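Local coordinates for protein putative alpha-L-fucosidase (Bacteroides thetaiotaomicron, PDB 3EYP) that probably hydrolyses alpha-L-fucosidic linkages, as a glycoside hydrolase family 29 member with a TIM-barrel-like catalytic part and a beta-sandwich domain, at residues Lys87-Ser92 / Lys143-His148; Glu321-Asn326 / Cys380-Glu385; Val398-Thr401 / Trp407-Ile410. All coordinates share one frame; numbering follows the deposited sequence.

Contact 1 (Lys87-Ser92 / Lys143-His148); sequences KYTDYS and KEYYAH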
# COMPACT_ATOMS: atom_id res chain seq x y z
N LYS A 87 5.32 24.67 -17.60
CA LYS A 87 5.94 25.54 -18.65
C LYS A 87 6.11 24.83 -19.93
O LYS A 87 6.58 25.41 -20.91
CB LYS A 87 7.28 26.09 -18.18
CG LYS A 87 7.18 26.91 -16.95
CD LYS A 87 8.56 27.44 -16.47
CE LYS A 87 9.57 26.30 -16.11
NZ LYS A 87 9.16 25.45 -14.89
N TYR A 88 5.76 23.53 -19.96
CA TYR A 88 6.18 22.67 -21.06
C TYR A 88 5.08 22.12 -21.96
O TYR A 88 5.34 21.37 -22.89
CB TYR A 88 7.07 21.52 -20.55
CG TYR A 88 8.36 22.09 -19.96
CD1 TYR A 88 9.40 22.47 -20.76
CD2 TYR A 88 8.47 22.32 -18.60
CE1 TYR A 88 10.56 23.06 -20.21
CE2 TYR A 88 9.58 22.90 -18.05
CZ TYR A 88 10.63 23.26 -18.85
OH TYR A 88 11.76 23.82 -18.27
N THR A 89 3.89 22.57 -21.69
CA THR A 89 2.64 22.25 -22.44
C THR A 89 1.58 23.30 -22.21
O THR A 89 1.62 24.07 -21.23
CB THR A 89 2.02 20.85 -22.00
OG1 THR A 89 0.94 20.45 -22.87
CG2 THR A 89 1.55 20.86 -20.53
N ASP A 90 0.61 23.29 -23.11
CA ASP A 90 -0.63 24.04 -22.94
C ASP A 90 -1.83 23.16 -22.54
O ASP A 90 -2.91 23.68 -22.24
CB ASP A 90 -0.97 24.82 -24.20
CG ASP A 90 -0.17 26.12 -24.32
OD1 ASP A 90 -0.33 26.99 -23.43
OD2 ASP A 90 0.63 26.23 -25.27
N TYR A 91 -1.63 21.85 -22.61
CA TYR A 91 -2.70 20.87 -22.29
C TYR A 91 -2.76 20.71 -20.76
O TYR A 91 -2.38 19.70 -20.17
CB TYR A 91 -2.49 19.54 -23.06
CG TYR A 91 -3.77 18.78 -23.22
CD1 TYR A 91 -4.88 19.37 -23.83
CD2 TYR A 91 -3.90 17.47 -22.74
CE1 TYR A 91 -6.05 18.67 -23.94
CE2 TYR A 91 -5.07 16.78 -22.85
CZ TYR A 91 -6.15 17.37 -23.43
OH TYR A 91 -7.33 16.66 -23.53
N SER A 92 -3.23 21.77 -20.14
CA SER A 92 -3.26 21.92 -18.68
C SER A 92 -4.29 22.88 -18.17
O SER A 92 -5.01 23.55 -18.91
CB SER A 92 -1.89 22.40 -18.16
OG SER A 92 -1.77 23.78 -18.33
N LYS A 143 10.85 11.69 -23.80
CA LYS A 143 11.73 11.49 -22.65
C LYS A 143 12.12 12.83 -22.09
O LYS A 143 12.07 13.05 -20.88
CB LYS A 143 13.00 10.71 -23.02
CG LYS A 143 14.15 10.86 -22.00
CD LYS A 143 15.44 10.24 -22.46
CE LYS A 143 16.17 11.10 -23.47
NZ LYS A 143 17.55 10.57 -23.73
N GLU A 144 12.51 13.76 -22.95
CA GLU A 144 12.88 15.10 -22.44
C GLU A 144 11.70 15.88 -21.86
O GLU A 144 11.84 16.55 -20.87
CB GLU A 144 13.57 15.99 -23.50
CG GLU A 144 14.75 15.34 -24.13
CD GLU A 144 15.84 14.98 -23.12
OE1 GLU A 144 16.05 15.73 -22.12
OE2 GLU A 144 16.46 13.91 -23.33
N TYR A 145 10.54 15.78 -22.51
CA TYR A 145 9.30 16.48 -22.06
C TYR A 145 8.95 16.04 -20.64
O TYR A 145 8.75 16.83 -19.69
CB TYR A 145 8.09 16.15 -22.98
CG TYR A 145 6.70 16.56 -22.45
CD1 TYR A 145 6.37 17.89 -22.26
CD2 TYR A 145 5.72 15.61 -22.15
CE1 TYR A 145 5.15 18.28 -21.78
CE2 TYR A 145 4.49 15.98 -21.66
CZ TYR A 145 4.20 17.32 -21.47
OH TYR A 145 2.99 17.76 -21.05
N TYR A 146 8.88 14.73 -20.51
CA TYR A 146 8.55 14.12 -19.23
C TYR A 146 9.57 14.56 -18.16
O TYR A 146 9.22 14.88 -17.04
CB TYR A 146 8.50 12.58 -19.33
CG TYR A 146 7.92 11.90 -18.08
CD1 TYR A 146 6.62 11.51 -18.02
CD2 TYR A 146 8.75 11.61 -16.97
CE1 TYR A 146 6.10 10.89 -16.89
CE2 TYR A 146 8.25 11.01 -15.87
CZ TYR A 146 6.95 10.62 -15.83
OH TYR A 146 6.47 10.01 -14.67
N ALA A 147 10.84 14.55 -18.54
CA ALA A 147 11.92 14.93 -17.61
C ALA A 147 11.76 16.35 -17.14
O ALA A 147 11.98 16.66 -15.96
CB ALA A 147 13.33 14.70 -18.23
N HIS A 148 11.32 17.21 -18.05
CA HIS A 148 11.10 18.62 -17.70
C HIS A 148 10.04 18.71 -16.65
O HIS A 148 10.15 19.43 -15.71
CB HIS A 148 10.73 19.48 -18.91
CG HIS A 148 11.90 19.81 -19.79
ND1 HIS A 148 13.08 20.36 -19.31
CD2 HIS A 148 12.05 19.73 -21.13
CE1 HIS A 148 13.91 20.55 -20.32
NE2 HIS A 148 13.32 20.17 -21.44

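Contact 2 (Glu321-Asn326 / Cys380-Glu385); sequences ETFSTN and CLMIEE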
# COMPACT_ATOMS: atom_id res chain seq x y z
N GLU A 321 -10.97 -0.56 16.78
CA GLU A 321 -11.64 -1.36 17.80
C GLU A 321 -11.13 -2.77 17.83
O GLU A 321 -10.94 -3.34 18.87
CB GLU A 321 -13.15 -1.40 17.67
CG GLU A 321 -13.71 -0.05 17.82
CD GLU A 321 -15.17 -0.03 17.89
OE1 GLU A 321 -15.83 -1.08 17.49
OE2 GLU A 321 -15.64 1.08 18.36
N THR A 322 -10.93 -3.33 16.65
CA THR A 322 -10.52 -4.72 16.54
C THR A 322 -9.18 -4.98 17.22
O THR A 322 -9.07 -5.90 18.02
CB THR A 322 -10.49 -5.18 15.04
OG1 THR A 322 -11.82 -5.17 14.53
CG2 THR A 322 -9.90 -6.62 14.93
N PHE A 323 -8.18 -4.14 16.92
CA PHE A 323 -6.78 -4.37 17.34
C PHE A 323 -6.39 -3.62 18.64
O PHE A 323 -5.26 -3.67 19.09
CB PHE A 323 -5.82 -4.11 16.17
CG PHE A 323 -6.08 -5.03 14.99
CD1 PHE A 323 -5.70 -6.37 15.03
CD2 PHE A 323 -6.79 -4.58 13.87
CE1 PHE A 323 -5.95 -7.22 13.95
CE2 PHE A 323 -7.05 -5.44 12.78
CZ PHE A 323 -6.64 -6.74 12.82
N SER A 324 -7.37 -3.00 19.26
CA SER A 324 -7.13 -2.22 20.47
C SER A 324 -6.77 -3.15 21.63
O SER A 324 -5.96 -2.83 22.47
CB SER A 324 -8.33 -1.36 20.87
OG SER A 324 -9.48 -2.18 21.13
N THR A 325 -7.34 -4.33 21.64
CA THR A 325 -7.13 -5.23 22.76
C THR A 325 -6.61 -6.58 22.32
O THR A 325 -7.36 -7.42 21.82
CB THR A 325 -8.43 -5.36 23.60
OG1 THR A 325 -8.85 -4.04 24.01
CG2 THR A 325 -8.22 -6.22 24.86
N ASN A 326 -5.31 -6.77 22.51
CA ASN A 326 -4.70 -8.08 22.33
C ASN A 326 -5.14 -8.97 23.50
O ASN A 326 -4.73 -8.77 24.65
CB ASN A 326 -3.19 -7.97 22.29
CG ASN A 326 -2.52 -9.26 21.99
OD1 ASN A 326 -3.16 -10.32 21.95
ND2 ASN A 326 -1.22 -9.19 21.79
N CYS A 380 -9.96 -13.46 15.16
CA CYS A 380 -8.94 -12.76 14.35
C CYS A 380 -7.61 -12.86 15.08
O CYS A 380 -7.58 -12.88 16.29
CB CYS A 380 -9.34 -11.26 14.21
SG CYS A 380 -8.29 -10.34 13.08
N LEU A 381 -6.53 -12.97 14.33
CA LEU A 381 -5.18 -12.92 14.87
C LEU A 381 -4.24 -12.27 13.87
O LEU A 381 -4.54 -12.15 12.66
CB LEU A 381 -4.63 -14.30 15.29
CG LEU A 381 -4.56 -15.39 14.23
CD1 LEU A 381 -3.27 -15.26 13.38
CD2 LEU A 381 -4.73 -16.80 14.83
N MET A 382 -3.13 -11.81 14.43
CA MET A 382 -2.11 -11.03 13.70
C MET A 382 -0.72 -11.32 14.22
O MET A 382 -0.49 -11.55 15.42
CB MET A 382 -2.39 -9.54 13.88
CG MET A 382 -1.42 -8.55 13.14
SD MET A 382 -2.15 -6.83 13.09
CE MET A 382 -1.80 -6.31 14.72
N ILE A 383 0.22 -11.30 13.30
CA ILE A 383 1.60 -11.59 13.58
C ILE A 383 2.47 -10.68 12.70
O ILE A 383 2.14 -10.44 11.54
CB ILE A 383 1.86 -13.13 13.36
CG1 ILE A 383 3.23 -13.55 13.88
CG2 ILE A 383 1.73 -13.57 11.89
CD1 ILE A 383 3.29 -15.05 14.04
N GLU A 384 3.52 -10.15 13.31
CA GLU A 384 4.45 -9.18 12.69
C GLU A 384 5.90 -9.55 12.90
O GLU A 384 6.37 -9.74 14.01
CB GLU A 384 4.22 -7.76 13.24
CG GLU A 384 2.81 -7.26 13.04
CD GLU A 384 2.51 -5.96 13.77
OE1 GLU A 384 3.33 -5.49 14.59
OE2 GLU A 384 1.45 -5.38 13.52
N GLU A 385 6.61 -9.64 11.79
CA GLU A 385 8.02 -9.97 11.74
C GLU A 385 8.88 -8.72 11.79
O GLU A 385 8.45 -7.59 11.46
CB GLU A 385 8.31 -10.78 10.44
CG GLU A 385 9.44 -11.74 10.52
CD GLU A 385 9.44 -12.76 9.36
OE1 GLU A 385 8.76 -12.50 8.32
OE2 GLU A 385 10.14 -13.81 9.49

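Contact 3 (Val398-Thr401 / Trp407-Ile410); sequences VEYT and WITI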
# COMPACT_ATOMS: atom_id res chain seq x y z
N VAL A 398 -1.25 -21.74 14.24
CA VAL A 398 -1.80 -21.39 15.53
C VAL A 398 -2.91 -22.40 15.92
O VAL A 398 -3.74 -22.81 15.12
CB VAL A 398 -2.31 -19.89 15.57
CG1 VAL A 398 -2.81 -19.50 16.98
CG2 VAL A 398 -1.19 -18.89 15.09
N GLU A 399 -2.81 -22.81 17.17
CA GLU A 399 -3.74 -23.72 17.82
C GLU A 399 -4.22 -23.19 19.15
O GLU A 399 -3.71 -22.22 19.71
CB GLU A 399 -3.06 -25.07 18.04
CG GLU A 399 -2.47 -25.63 16.75
CD GLU A 399 -1.54 -26.81 16.99
OE1 GLU A 399 -0.92 -26.87 18.09
OE2 GLU A 399 -1.43 -27.66 16.09
N TYR A 400 -5.20 -23.88 19.67
CA TYR A 400 -5.84 -23.48 20.91
C TYR A 400 -6.37 -24.72 21.64
O TYR A 400 -6.54 -25.80 21.08
CB TYR A 400 -6.98 -22.47 20.66
CG TYR A 400 -8.19 -23.08 20.00
CD1 TYR A 400 -9.28 -23.49 20.74
CD2 TYR A 400 -8.23 -23.30 18.63
CE1 TYR A 400 -10.38 -24.08 20.15
CE2 TYR A 400 -9.32 -23.88 18.03
CZ TYR A 400 -10.39 -24.27 18.80
OH TYR A 400 -11.49 -24.87 18.24
N THR A 401 -6.60 -24.50 22.92
CA THR A 401 -7.29 -25.50 23.73
C THR A 401 -8.13 -24.82 24.78
O THR A 401 -7.97 -23.63 25.05
CB THR A 401 -6.31 -26.43 24.43
OG1 THR A 401 -7.04 -27.56 24.93
CG2 THR A 401 -5.60 -25.74 25.59
N TRP A 407 -4.60 -29.94 21.72
CA TRP A 407 -4.51 -28.76 20.84
C TRP A 407 -5.45 -28.93 19.66
O TRP A 407 -5.37 -29.93 18.93
CB TRP A 407 -3.10 -28.52 20.34
CG TRP A 407 -2.19 -28.09 21.40
CD1 TRP A 407 -1.12 -28.77 21.88
CD2 TRP A 407 -2.24 -26.86 22.15
NE1 TRP A 407 -0.50 -28.06 22.89
CE2 TRP A 407 -1.17 -26.88 23.06
CE3 TRP A 407 -3.08 -25.74 22.11
CZ2 TRP A 407 -0.94 -25.85 23.94
CZ3 TRP A 407 -2.84 -24.73 22.99
CH2 TRP A 407 -1.78 -24.78 23.88
N ILE A 408 -6.31 -27.94 19.49
CA ILE A 408 -7.29 -27.89 18.41
C ILE A 408 -6.74 -26.95 17.36
O ILE A 408 -6.24 -25.88 17.67
CB ILE A 408 -8.68 -27.38 18.90
CG1 ILE A 408 -9.23 -28.31 19.98
CG2 ILE A 408 -9.69 -27.32 17.77
CD1 ILE A 408 -9.11 -27.71 21.39
N THR A 409 -6.78 -27.39 16.12
CA THR A 409 -6.22 -26.59 15.04
C THR A 409 -7.22 -25.52 14.67
O THR A 409 -8.40 -25.63 14.94
CB THR A 409 -5.85 -27.39 13.79
OG1 THR A 409 -7.04 -27.71 13.04
CG2 THR A 409 -5.02 -28.62 14.14
N ILE A 410 -6.69 -24.45 14.10
CA ILE A 410 -7.50 -23.37 13.55
C ILE A 410 -7.38 -23.45 12.04
O ILE A 410 -6.31 -23.22 11.51
CB ILE A 410 -7.03 -21.98 14.05
CG1 ILE A 410 -7.17 -21.88 15.58
CG2 ILE A 410 -7.89 -20.89 13.40
CD1 ILE A 410 -6.54 -20.65 16.21
O HOH W 1 -3.91 -24.70 13.28

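Contact 1 (Lys87-Ser92 / Lys143-His148)
A stack of Tyr88 on His148, with Tyr145 packed beside it on Tyr88 and Thr89, joins the loop 87-92 to helix 139-155; the patch is partly buried at the periphery of the fucosidase domain. Tyr88 and His148 form an offset stack, their planes 3° apart and the centroids separated by 4.3 Å. The overlap is lateral: His148 CB, rather than the imidazole, sits over the middle of the phenol as a CH-pi contact, 3.5 Å from the Tyr88 ring centroid, while His148 CG lies 3.5 Å from Tyr88 CE1. With CG anti to its carbonyl carbon (chi1 -64°), the Tyr88 ring stands beside its own backbone N and faces the helix; CB of Lys87 covers part of the opposite face. Lys87 itself reaches the same helix further on, in a salt bridge with Glu152.

In the alpha/beta barrel expected of this family, the loop follows strand 70-76 and precedes helix 105-116, and helix 139-155 follows strand 119-124 and precedes strand 162-164 in the chain. The contact thus ties a long strand-to-helix connection to a neighbouring helix of the barrel. Tyr145 meets the loop with the edge of its ring: CE1 comes 3.3 Å from Tyr88 O, near the ring plane, and 4.0 Å from Tyr88 CB. Tyr145 OH reaches Thr89 CB at 3.4 Å. Replacing Tyr88 with alanine would probably leave His148 without its stacking partner and open a gap beside the helix. Thr89 OG1 is turned back into its own loop, accepting from Tyr91 N (2.9 Å, N-H...O 160°) in an ST turn.

Contact 2 (Glu321-Asn326 / Cys380-Glu385)
Phe323, near the C-terminal end of helix 306-323, packs against the sulfurs of Cys380 and Met382, two residues apart on strand 380-385. Both strand side chains leave the backbone toward the helix, with Leu381 between them directed away. Met382 CG is anti to the backbone N, and the chain stays extended through chi2 before bending at chi3, which places SD and CE beside CD1 and CE1 of the phenyl ring. Met382 SD lies 4.4 Å from the Phe323 ring centroid, inclined 31° to the ring normal, an oblique Met-aromatic contact. The methyl adds apolar packing, with Met382 CE 3.9 Å from Phe323 CD1.

Strand 380-385 lies centrally in one of the two antiparallel sheets of the F5/8 type C domain, a beta-sandwich, between strands 447-454 and 423-432. Leu381 and Ile383 pack on Val398 and Trp396 of strand 393-401 in the opposite sheet, so the side bearing Cys380 and Met382 is the outer one, met by the end of the helix leading out of the fucosidase domain. Cys380 SG touches the ring farther out, 4.0 Å from Phe323 CZ. Its direction to the ring centre is more slanted, 60° from the normal, giving a second sulfur-aromatic contact.

Phe323 CG is anti to the carbonyl carbon (chi1 -60°), an orientation that swings the ring back beside its own N and across to the strand. Thr322 CG2 covers the centre of one face of the Phe323 ring, 3.7 Å above its plane, and also borders Cys380 SG at 4.5 Å. Thr322 OG1 bonds within the helix to Gly318 O and also to Ser457 N. Ile424 of strand 423-432 touches both Phe323 and Cys380.

Contact 3 (Val398-Thr401 / Trp407-Ile410)
Strands 393-401 and 408-409 run antiparallel as a hairpin, with Tyr400 and Ile408 as a hydrogen-bonded pair and Glu399 and Thr409 as the adjacent non-hydrogen-bonded pair. Short strand 408-409 is the outermost strand of its sheet in the F5/8 type C beta-sandwich. Tyr400 N donates to Ile408 O at 3.0 Å, and Ile408 N returns a shorter, straighter bond to Tyr400 O (2.7 Å, N-H...O 168°). Beyond the Glu399-Thr409 pair a water takes over where the strands part: it bridges Val398 O and Ile410 N, accepting from the latter.

On the face of Tyr400 and Ile408, the tyrosine folds over its partner. Its CG stands between the backbone N and the carbonyl carbon (chi1 71°), which carries the ring across the hairpin. Ile408 CB lies over one ring face, toward its rim, in a CH-pi contact 3.8 Å from the Tyr400 ring centroid. Ile410 approaches the ring at its edge instead, with CG1 3.5 Å from Tyr400 CD2. Beside these, Val398 and Ile410 run alongside each other, both directed the same way; Val398 also packs on Leu437 and Ile410 on Leu427.

On the face of Glu399 and Thr409, the extended glutamate crosses Trp407 at about a right angle, its carboxylate plane inclined 19° to the indole. Arg436 of the adjoining strand 434-442 makes a salt bridge with Glu399 OE1 and a cation-pi interaction with Trp407, so one guanidinium group links both side chains. The indole turns its benzo edge toward the opposing backbone, and Trp407 CE3 comes 3.5 Å from Tyr400 C.

In the fold
Contact 2 is buried, whereas contacts 1 and 3 are partly buried and lie farther from the centre of the chain. Contact 1 belongs to the fucosidase domain, on the opposite side of the centre from the other two, its centre about 47 Å from that of contact 2. Contact 3 lies wholly in the beta-sandwich, and contact 2 brings the end of helix 306-323 onto it; their centres are about 17 Å apart, and they meet in its interior where Leu381 CD2 lies 4.0 Å from Val398 CG1. The chemistry differs: ring stacking joins loop to helix in contact 1, sulfur-aromatic packing helix to sheet in contact 2, and only contact 3 joins its segments by backbone hydrogen bonds.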